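Local atomic coordinates of pumilio homolog 23 (Arabidopsis thaliana, PDB entry 5WZJ), a protein that binds RNA in a sequence-specific manner through its pumilio repeats, recognises 18S rRNA, and probably regulates translation and mRNA stability. Residues E279-N284 and N307-N312; N312-L317 and F325-L330. All coordinates share one frame; numbering follows the deposited sequence.

Contact 1 of 2, residues E279-N284 and N307-N312; sequences ESMKDN and NKVFKN. With nucleotides of chain B.
Val309 touches Met281 first along helix 299-310. Its CG1 lies 3.9 Å from the Met281 CE methyl. The same CG1 also sits above the centre of the neighbouring Phe310 ring, 3.7 Å from its plane. Val309 therefore backs the ring on one face while meeting the methionine.

Phe310 follows and brings in the outer end of its ring. Phe310 CZ is 3.7 Å from Met281 CE. Met281 SD lies 5.2 Å from the ring centroid, an oblique Met-aromatic contact. The two side chains cross at about a right angle. CG of Met281 is anti to the backbone N (chi1 -159°), and the chain then bends at chi2 and chi3, which folds the terminal methyl in against both partners. Val290 of helix 284-296 and Val326 of helix 323-332 also touch Met281 and Phe310, so the contact is buried.

Met281 belongs to a type I beta turn from Ser280 to Asp283, where Asp283 N bonds Ser280 O. Asp283 then N-caps helix 284-296 through its OD2 atom. Asn284, at the start of that helix, faces the RNA. The O2' of G7 of chain B donates to Asn284 OD1 at 2.6 Å, and Asn284 ND2 gives a weak bond to O4' of A8 of chain B.

Here a turn between two helices packs on the end of a later helix, joining neighbouring Pumilio repeats of the right-handed superhelix, with RNA bound beside the turn.

Contact 2 of 2, residues N312-L317 and F325-L330; sequences NSLFEL and FVIQAL. With nucleotides of chain B.
Ile327 presents the main bump of helix 323-332 to helix 314-318. It pushes between Leu314 and Leu317, one turn apart on the facing helix. Ile327 CG1 comes to 3.6 Å from Leu317 CB, and Ile327 CD1 reaches on to Leu317 CD1. The Leu314 CD2 methyl meets the other flank of this bump, 4.0 Å from Ile327 CD1. It also meets Leu330 CD2 at 3.7 Å, and these two leucines cross at about a right angle. Leu330 CG is anti to the backbone N (chi1 179°), which carries its CD2 methyl toward Leu314. Phe310 of helix 299-310 packs on Leu317, Ile327 and Leu330, bordering the same hydrophobic patch.

Both helices belong to Pumilio repeat 6. As in PUF proteins generally, the longer helix gives one side to the core and another to the RNA bases.

Phe325 and Gln328 do the latter. The Phe325 ring lies against the base of G7 of chain B, whose C6 sits over the ring centre, 3.4 Å above its plane. At its rim Phe325 CE1 is 3.6 Å from C2 of U5 of chain B. A serine here would remove this flat surface, so the guanine of G7 of chain B would probably lose the surface its face rests on and be freer to shift. Gln328 uses both ends of its amide on U5 of chain B. N3 of U5 of chain B donates to Gln328 OE1 at 2.7 Å, nearly straight at 172°. Gln328 NE2 donates to O2 of U5 of chain B at 3.2 Å, with a more bent angle of 148°.

From the N terminus, the chain leaves helix 271-279 and turns through 279-284. It runs along helix 284-296 into helix 299-310, where contact 1 closes a mostly helical loop of 22 residues. Contact 2 follows in series, with Asn312 shared between them. It closes a much shorter loop, from helix 314-318 back onto helix 323-332. Neither loop encloses the other. The contacts touch in space: Phe310 CE1 packs on Val326 CG1 at 3.6 Å, and a salt bridge joins Lys282 NZ to Glu316 OE2 at 3.1 Å. Contact 1 ties Pumilio repeat 5 to repeat 6, and contact 2 holds repeat 6 together internally.

Contact 1 of 2, residues E279-N284 and N307-N312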
loop_
_atom_site.group_PDB
_atom_site.type_symbol
_atom_site.label_atom_id
_atom_site.label_comp_id
_atom_site.label_asym_id
_atom_site.label_seq_id
_atom_site.Cartn_x
_atom_site.Cartn_y
_atom_site.Cartn_z
ATOM N N GLU A 279 -1.974 9.068 24.821
ATOM C CA GLU A 279 -0.986 10.147 24.869
ATOM C C GLU A 279 0.200 9.920 23.942
ATOM O O GLU A 279 0.891 10.884 23.597
ATOM C CB GLU A 279 -0.467 10.335 26.299
ATOM C CG GLU A 279 -1.358 11.187 27.183
ATOM C CD GLU A 279 -0.991 11.094 28.662
ATOM O OE1 GLU A 279 0.040 10.460 28.992
ATOM O OE2 GLU A 279 -1.749 11.649 29.490
ATOM N N SER A 280 0.476 8.679 23.552
ATOM C CA SER A 280 1.573 8.403 22.637
ATOM C C SER A 280 1.134 8.392 21.178
ATOM O O SER A 280 1.980 8.203 20.297
ATOM C CB SER A 280 2.226 7.055 22.988
ATOM O OG SER A 280 2.610 7.004 24.352
ATOM N N MET A 281 -0.158 8.607 20.904
ATOM C CA MET A 281 -0.721 8.381 19.572
ATOM C C MET A 281 -0.232 9.384 18.532
ATOM O O MET A 281 -0.367 9.131 17.328
ATOM C CB MET A 281 -2.251 8.427 19.641
ATOM C CG MET A 281 -2.939 7.720 18.483
ATOM S SD MET A 281 -2.587 5.940 18.511
ATOM C CE MET A 281 -3.441 5.438 20.004
ATOM N N LYS A 282 0.308 10.526 18.960
ATOM C CA LYS A 282 0.809 11.529 18.032
ATOM C C LYS A 282 2.270 11.315 17.677
ATOM O O LYS A 282 2.789 12.008 16.790
ATOM C CB LYS A 282 0.612 12.935 18.614
ATOM C CG LYS A 282 -0.855 13.257 18.902
ATOM C CD LYS A 282 -1.038 14.645 19.512
ATOM C CE LYS A 282 -2.518 14.900 19.817
ATOM N NZ LYS A 282 -2.772 16.273 20.346
ATOM N N ASP A 283 2.936 10.368 18.328
ATOM C CA ASP A 283 4.305 10.034 17.962
ATOM C C ASP A 283 4.348 9.400 16.572
ATOM O O ASP A 283 3.493 8.581 16.220
ATOM C CB ASP A 283 4.894 9.079 18.995
ATOM C CG ASP A 283 6.297 8.669 18.654
ATOM O OD1 ASP A 283 7.206 9.455 18.964
ATOM O OD2 ASP A 283 6.488 7.577 18.065
ATOM N N ASN A 284 5.346 9.777 15.768
ATOM C CA ASN A 284 5.367 9.251 14.404
ATOM C C ASN A 284 5.591 7.741 14.381
ATOM O O ASN A 284 4.964 7.032 13.585
ATOM C CB ASN A 284 6.428 9.936 13.550
ATOM C CG ASN A 284 6.471 9.356 12.137
ATOM O OD1 ASN A 284 5.538 9.543 11.356
ATOM N ND2 ASN A 284 7.526 8.605 11.825
ATOM N N ASN A 307 -13.420 1.739 22.141
ATOM C CA ASN A 307 -14.124 2.277 23.305
ATOM C C ASN A 307 -13.181 2.953 24.297
ATOM O O ASN A 307 -13.467 4.053 24.785
ATOM C CB ASN A 307 -14.910 1.162 23.984
ATOM C CG ASN A 307 -16.114 0.728 23.161
ATOM O OD1 ASN A 307 -16.803 1.558 22.560
ATOM N ND2 ASN A 307 -16.365 -0.574 23.123
ATOM N N LYS A 308 -12.060 2.310 24.631
ATOM C CA LYS A 308 -11.244 2.795 25.741
ATOM C C LYS A 308 -10.188 3.812 25.325
ATOM O O LYS A 308 -9.754 4.604 26.163
ATOM C CB LYS A 308 -10.554 1.622 26.454
ATOM C CG LYS A 308 -11.516 0.523 26.895
ATOM C CD LYS A 308 -12.567 1.026 27.894
ATOM C CE LYS A 308 -13.492 -0.126 28.355
ATOM N NZ LYS A 308 -12.710 -1.212 29.055
ATOM N N VAL A 309 -9.749 3.813 24.075
ATOM C CA VAL A 309 -8.666 4.675 23.634
ATOM C C VAL A 309 -9.178 5.829 22.775
ATOM O O VAL A 309 -8.891 6.994 23.053
ATOM C CB VAL A 309 -7.582 3.859 22.894
ATOM C CG1 VAL A 309 -6.612 4.784 22.181
ATOM C CG2 VAL A 309 -6.846 2.949 23.883
ATOM N N PHE A 310 -9.954 5.524 21.734
ATOM C CA PHE A 310 -10.222 6.501 20.680
ATOM C C PHE A 310 -11.514 7.284 20.885
ATOM O O PHE A 310 -11.564 8.470 20.552
ATOM C CB PHE A 310 -10.259 5.800 19.319
ATOM C CG PHE A 310 -8.934 5.249 18.916
ATOM C CD1 PHE A 310 -7.945 6.098 18.428
ATOM C CD2 PHE A 310 -8.647 3.901 19.076
ATOM C CE1 PHE A 310 -6.695 5.609 18.087
ATOM C CE2 PHE A 310 -7.399 3.398 18.712
ATOM C CZ PHE A 310 -6.425 4.252 18.230
ATOM N N LYS A 311 -12.558 6.642 21.401
ATOM C CA LYS A 311 -13.850 7.305 21.522
ATOM C C LYS A 311 -13.711 8.581 22.347
ATOM O O LYS A 311 -13.005 8.609 23.357
ATOM C CB LYS A 311 -14.874 6.355 22.152
ATOM C CG LYS A 311 -16.327 6.891 22.149
ATOM C CD LYS A 311 -17.268 6.005 22.974
ATOM C CE LYS A 311 -18.648 6.664 23.145
ATOM N NZ LYS A 311 -19.618 5.786 23.864
ATOM N N ASN A 312 -14.344 9.655 21.874
ATOM C CA ASN A 312 -14.324 11.013 22.418
ATOM C C ASN A 312 -13.052 11.790 22.067
ATOM O O ASN A 312 -12.982 12.981 22.364
ATOM C CB ASN A 312 -14.527 11.058 23.945
ATOM C CG ASN A 312 -15.820 10.397 24.364
ATOM O OD1 ASN A 312 -16.858 10.631 23.763
ATOM N ND2 ASN A 312 -15.754 9.537 25.366
ATOM P P G B 7 3.856 15.093 4.657
ATOM O OP1 G B 7 4.604 16.367 4.754
ATOM O OP2 G B 7 4.038 14.108 3.567
ATOM O "O5'" G B 7 4.163 14.234 5.966
ATOM C "C5'" G B 7 4.191 14.843 7.243
ATOM C "C4'" G B 7 4.407 13.820 8.331
ATOM O "O4'" G B 7 3.183 13.081 8.587
ATOM C "C3'" G B 7 5.419 12.732 8.026
ATOM O "O3'" G B 7 6.756 13.182 8.147
ATOM C "C2'" G B 7 5.030 11.647 9.024
ATOM O "O2'" G B 7 5.512 11.970 10.317
ATOM C "C1'" G B 7 3.500 11.778 9.030
ATOM N N9 G B 7 2.889 10.799 8.119
ATOM C C8 G B 7 2.838 10.853 6.745
ATOM N N7 G B 7 2.269 9.803 6.229
ATOM C C5 G B 7 1.938 9.005 7.315
ATOM C C6 G B 7 1.301 7.738 7.375
ATOM O O6 G B 7 0.891 7.057 6.435
ATOM N N1 G B 7 1.144 7.279 8.677
ATOM C C2 G B 7 1.575 7.961 9.786
ATOM N N2 G B 7 1.354 7.365 10.967
ATOM N N3 G B 7 2.177 9.143 9.745
ATOM C C4 G B 7 2.324 9.602 8.490
ATOM P P A B 8 7.897 12.584 7.186
ATOM O OP1 A B 8 9.171 13.249 7.551
ATOM O OP2 A B 8 7.442 12.578 5.782
ATOM O "O5'" A B 8 7.938 11.064 7.632
ATOM C "C5'" A B 8 8.688 10.118 6.906
ATOM C "C4'" A B 8 9.633 9.427 7.839
ATOM O "O4'" A B 8 8.882 8.595 8.764
ATOM C "C3'" A B 8 10.641 8.495 7.186
ATOM O "O3'" A B 8 11.799 9.218 6.777
ATOM C "C2'" A B 8 10.937 7.507 8.294
ATOM O "O2'" A B 8 11.847 8.130 9.193
ATOM C "C1'" A B 8 9.568 7.394 8.989
ATOM N N9 A B 8 8.702 6.294 8.499
ATOM C C8 A B 8 8.172 6.053 7.246
ATOM N N7 A B 8 7.403 4.980 7.191
ATOM C C5 A B 8 7.396 4.494 8.488
ATOM C C6 A B 8 6.765 3.397 9.113
ATOM N N6 A B 8 5.975 2.502 8.509
ATOM N N1 A B 8 6.988 3.228 10.438
ATOM C C2 A B 8 7.774 4.086 11.102
ATOM N N3 A B 8 8.419 5.145 10.624
ATOM C C4 A B 8 8.175 5.304 9.302
#

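Contact 2 of 2, residues N312-L317 and F325-L330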
loop_
_atom_site.group_PDB
_atom_site.type_symbol
_atom_site.label_atom_id
_atom_site.label_comp_id
_atom_site.label_asym_id
_atom_site.label_seq_id
_atom_site.Cartn_x
_atom_site.Cartn_y
_atom_site.Cartn_z
ATOM N N ASN A 312 -14.344 9.655 21.874
ATOM C CA ASN A 312 -14.324 11.013 22.418
ATOM C C ASN A 312 -13.052 11.790 22.067
ATOM O O ASN A 312 -12.982 12.981 22.364
ATOM C CB ASN A 312 -14.527 11.058 23.945
ATOM C CG ASN A 312 -15.820 10.397 24.364
ATOM O OD1 ASN A 312 -16.858 10.631 23.763
ATOM N ND2 ASN A 312 -15.754 9.537 25.366
ATOM N N SER A 313 -12.055 11.178 21.425
ATOM C CA SER A 313 -10.866 11.903 20.994
ATOM C C SER A 313 -10.713 11.933 19.476
ATOM O O SER A 313 -9.646 12.307 18.977
ATOM C CB SER A 313 -9.610 11.294 21.630
ATOM O OG SER A 313 -9.668 11.344 23.052
ATOM N N LEU A 314 -11.749 11.558 18.729
ATOM C CA LEU A 314 -11.568 11.295 17.303
ATOM C C LEU A 314 -11.139 12.548 16.545
ATOM O O LEU A 314 -10.249 12.489 15.686
ATOM C CB LEU A 314 -12.857 10.725 16.708
ATOM C CG LEU A 314 -13.289 9.343 17.215
ATOM C CD1 LEU A 314 -14.509 8.847 16.433
ATOM C CD2 LEU A 314 -12.120 8.339 17.110
ATOM N N PHE A 315 -11.756 13.693 16.841
ATOM C CA PHE A 315 -11.429 14.884 16.065
ATOM C C PHE A 315 -10.049 15.408 16.428
ATOM O O PHE A 315 -9.275 15.785 15.540
ATOM C CB PHE A 315 -12.486 15.980 16.246
ATOM C CG PHE A 315 -12.148 17.248 15.507
ATOM C CD1 PHE A 315 -12.143 17.269 14.126
ATOM C CD2 PHE A 315 -11.775 18.392 16.192
ATOM C CE1 PHE A 315 -11.798 18.413 13.431
ATOM C CE2 PHE A 315 -11.433 19.548 15.501
ATOM C CZ PHE A 315 -11.454 19.557 14.116
ATOM N N GLU A 316 -9.714 15.426 17.723
ATOM C CA GLU A 316 -8.382 15.873 18.128
ATOM C C GLU A 316 -7.295 15.051 17.446
ATOM O O GLU A 316 -6.290 15.602 16.977
ATOM C CB GLU A 316 -8.216 15.795 19.647
ATOM C CG GLU A 316 -6.831 16.254 20.103
ATOM C CD GLU A 316 -6.563 15.996 21.580
ATOM O OE1 GLU A 316 -7.532 15.785 22.344
ATOM O OE2 GLU A 316 -5.373 15.999 21.973
ATOM N N LEU A 317 -7.482 13.727 17.373
ATOM C CA LEU A 317 -6.485 12.881 16.724
ATOM C C LEU A 317 -6.488 13.071 15.207
ATOM O O LEU A 317 -5.434 12.967 14.561
ATOM C CB LEU A 317 -6.724 11.415 17.107
ATOM C CG LEU A 317 -6.511 11.101 18.598
ATOM C CD1 LEU A 317 -6.981 9.697 18.948
ATOM C CD2 LEU A 317 -5.047 11.296 19.028
ATOM N N PHE A 325 -3.671 9.398 10.601
ATOM C CA PHE A 325 -3.598 8.130 9.878
ATOM C C PHE A 325 -4.043 6.961 10.747
ATOM O O PHE A 325 -4.573 5.973 10.223
ATOM C CB PHE A 325 -2.187 7.909 9.346
ATOM C CG PHE A 325 -1.794 8.893 8.286
ATOM C CD1 PHE A 325 -2.191 8.704 6.965
ATOM C CD2 PHE A 325 -1.052 10.023 8.615
ATOM C CE1 PHE A 325 -1.837 9.611 5.982
ATOM C CE2 PHE A 325 -0.711 10.947 7.644
ATOM C CZ PHE A 325 -1.091 10.734 6.317
ATOM N N VAL A 326 -3.856 7.058 12.071
ATOM C CA VAL A 326 -4.436 6.064 12.968
ATOM C C VAL A 326 -5.955 6.125 12.913
ATOM O O VAL A 326 -6.633 5.089 12.901
ATOM C CB VAL A 326 -3.929 6.259 14.408
ATOM C CG1 VAL A 326 -4.477 5.147 15.307
ATOM C CG2 VAL A 326 -2.401 6.264 14.455
ATOM N N ILE A 327 -6.514 7.335 12.888
ATOM C CA ILE A 327 -7.965 7.459 12.798
ATOM C C ILE A 327 -8.459 6.870 11.479
ATOM O O ILE A 327 -9.499 6.201 11.432
ATOM C CB ILE A 327 -8.383 8.930 12.978
ATOM C CG1 ILE A 327 -7.963 9.431 14.360
ATOM C CG2 ILE A 327 -9.899 9.094 12.800
ATOM C CD1 ILE A 327 -8.431 8.502 15.519
ATOM N N GLN A 328 -7.702 7.072 10.398
ATOM C CA GLN A 328 -8.081 6.475 9.122
ATOM C C GLN A 328 -8.141 4.956 9.219
ATOM O O GLN A 328 -9.083 4.329 8.714
ATOM C CB GLN A 328 -7.103 6.895 8.031
ATOM C CG GLN A 328 -7.257 8.342 7.556
ATOM C CD GLN A 328 -6.280 8.654 6.438
ATOM O OE1 GLN A 328 -6.030 7.810 5.572
ATOM N NE2 GLN A 328 -5.702 9.856 6.462
ATOM N N ALA A 329 -7.138 4.347 9.859
ATOM C CA ALA A 329 -7.164 2.901 10.071
ATOM C C ALA A 329 -8.319 2.502 10.980
ATOM O O ALA A 329 -9.006 1.507 10.722
ATOM C CB ALA A 329 -5.823 2.428 10.654
ATOM N N LEU A 330 -8.551 3.260 12.052
ATOM C CA LEU A 330 -9.665 2.942 12.945
ATOM C C LEU A 330 -10.997 2.976 12.200
ATOM O O LEU A 330 -11.807 2.047 12.303
ATOM C CB LEU A 330 -9.699 3.921 14.114
ATOM C CG LEU A 330 -10.843 3.722 15.118
ATOM C CD1 LEU A 330 -10.507 2.644 16.147
ATOM C CD2 LEU A 330 -11.111 5.024 15.816
ATOM P P G B 7 3.856 15.093 4.657
ATOM O OP1 G B 7 4.604 16.367 4.754
ATOM O OP2 G B 7 4.038 14.108 3.567
ATOM O "O5'" G B 7 4.163 14.234 5.966
ATOM C "C5'" G B 7 4.191 14.843 7.243
ATOM C "C4'" G B 7 4.407 13.820 8.331
ATOM O "O4'" G B 7 3.183 13.081 8.587
ATOM C "C3'" G B 7 5.419 12.732 8.026
ATOM O "O3'" G B 7 6.756 13.182 8.147
ATOM C "C2'" G B 7 5.030 11.647 9.024
ATOM O "O2'" G B 7 5.512 11.970 10.317
ATOM C "C1'" G B 7 3.500 11.778 9.030
ATOM N N9 G B 7 2.889 10.799 8.119
ATOM C C8 G B 7 2.838 10.853 6.745
ATOM N N7 G B 7 2.269 9.803 6.229
ATOM C C5 G B 7 1.938 9.005 7.315
ATOM C C6 G B 7 1.301 7.738 7.375
ATOM O O6 G B 7 0.891 7.057 6.435
ATOM N N1 G B 7 1.144 7.279 8.677
ATOM C C2 G B 7 1.575 7.961 9.786
ATOM N N2 G B 7 1.354 7.365 10.967
ATOM N N3 G B 7 2.177 9.143 9.745
ATOM C C4 G B 7 2.324 9.602 8.490
ATOM P P U B 5 0.160 8.866 -2.184
ATOM O OP1 U B 5 0.855 9.915 -2.966
ATOM O OP2 U B 5 0.900 7.889 -1.346
ATOM O "O5'" U B 5 -0.924 9.568 -1.251
ATOM C "C5'" U B 5 -1.840 10.511 -1.793
ATOM C "C4'" U B 5 -2.424 11.389 -0.716
ATOM O "O4'" U B 5 -3.288 10.586 0.134
ATOM C "C3'" U B 5 -1.397 12.031 0.210
ATOM O "O3'" U B 5 -1.910 13.278 0.651
ATOM C "C2'" U B 5 -1.359 11.059 1.389
ATOM O "O2'" U B 5 -0.906 11.624 2.600
ATOM C "C1'" U B 5 -2.823 10.634 1.472
ATOM N N1 U B 5 -3.043 9.305 2.061
ATOM C C2 U B 5 -3.931 9.231 3.115
ATOM O O2 U B 5 -4.491 10.209 3.568
ATOM N N3 U B 5 -4.131 7.977 3.632
ATOM C C4 U B 5 -3.544 6.810 3.197
ATOM O O4 U B 5 -3.835 5.766 3.770
ATOM C C5 U B 5 -2.642 6.958 2.094
ATOM C C6 U B 5 -2.428 8.175 1.565
ATOM P P U B 6 -1.234 14.661 0.211
ATOM O OP1 U B 6 -2.309 15.682 0.275
ATOM O OP2 U B 6 -0.466 14.474 -1.033
ATOM O "O5'" U B 6 -0.180 14.920 1.375
ATOM C "C5'" U B 6 0.145 16.225 1.832
ATOM C "C4'" U B 6 0.489 16.200 3.300
ATOM O "O4'" U B 6 -0.739 16.045 4.061
ATOM C "C3'" U B 6 1.403 15.043 3.721
ATOM O "O3'" U B 6 2.291 15.465 4.759
ATOM C "C2'" U B 6 0.419 14.006 4.265
ATOM O "O2'" U B 6 0.971 13.119 5.215
ATOM C "C1'" U B 6 -0.654 14.895 4.889
ATOM N N1 U B 6 -1.997 14.291 4.962
ATOM C C2 U B 6 -2.489 13.948 6.212
ATOM O O2 U B 6 -1.846 14.109 7.243
ATOM N N3 U B 6 -3.753 13.406 6.216
ATOM C C4 U B 6 -4.568 13.192 5.119
ATOM O O4 U B 6 -5.694 12.703 5.274
ATOM C C5 U B 6 -3.991 13.579 3.864
ATOM C C6 U B 6 -2.754 14.096 3.825
#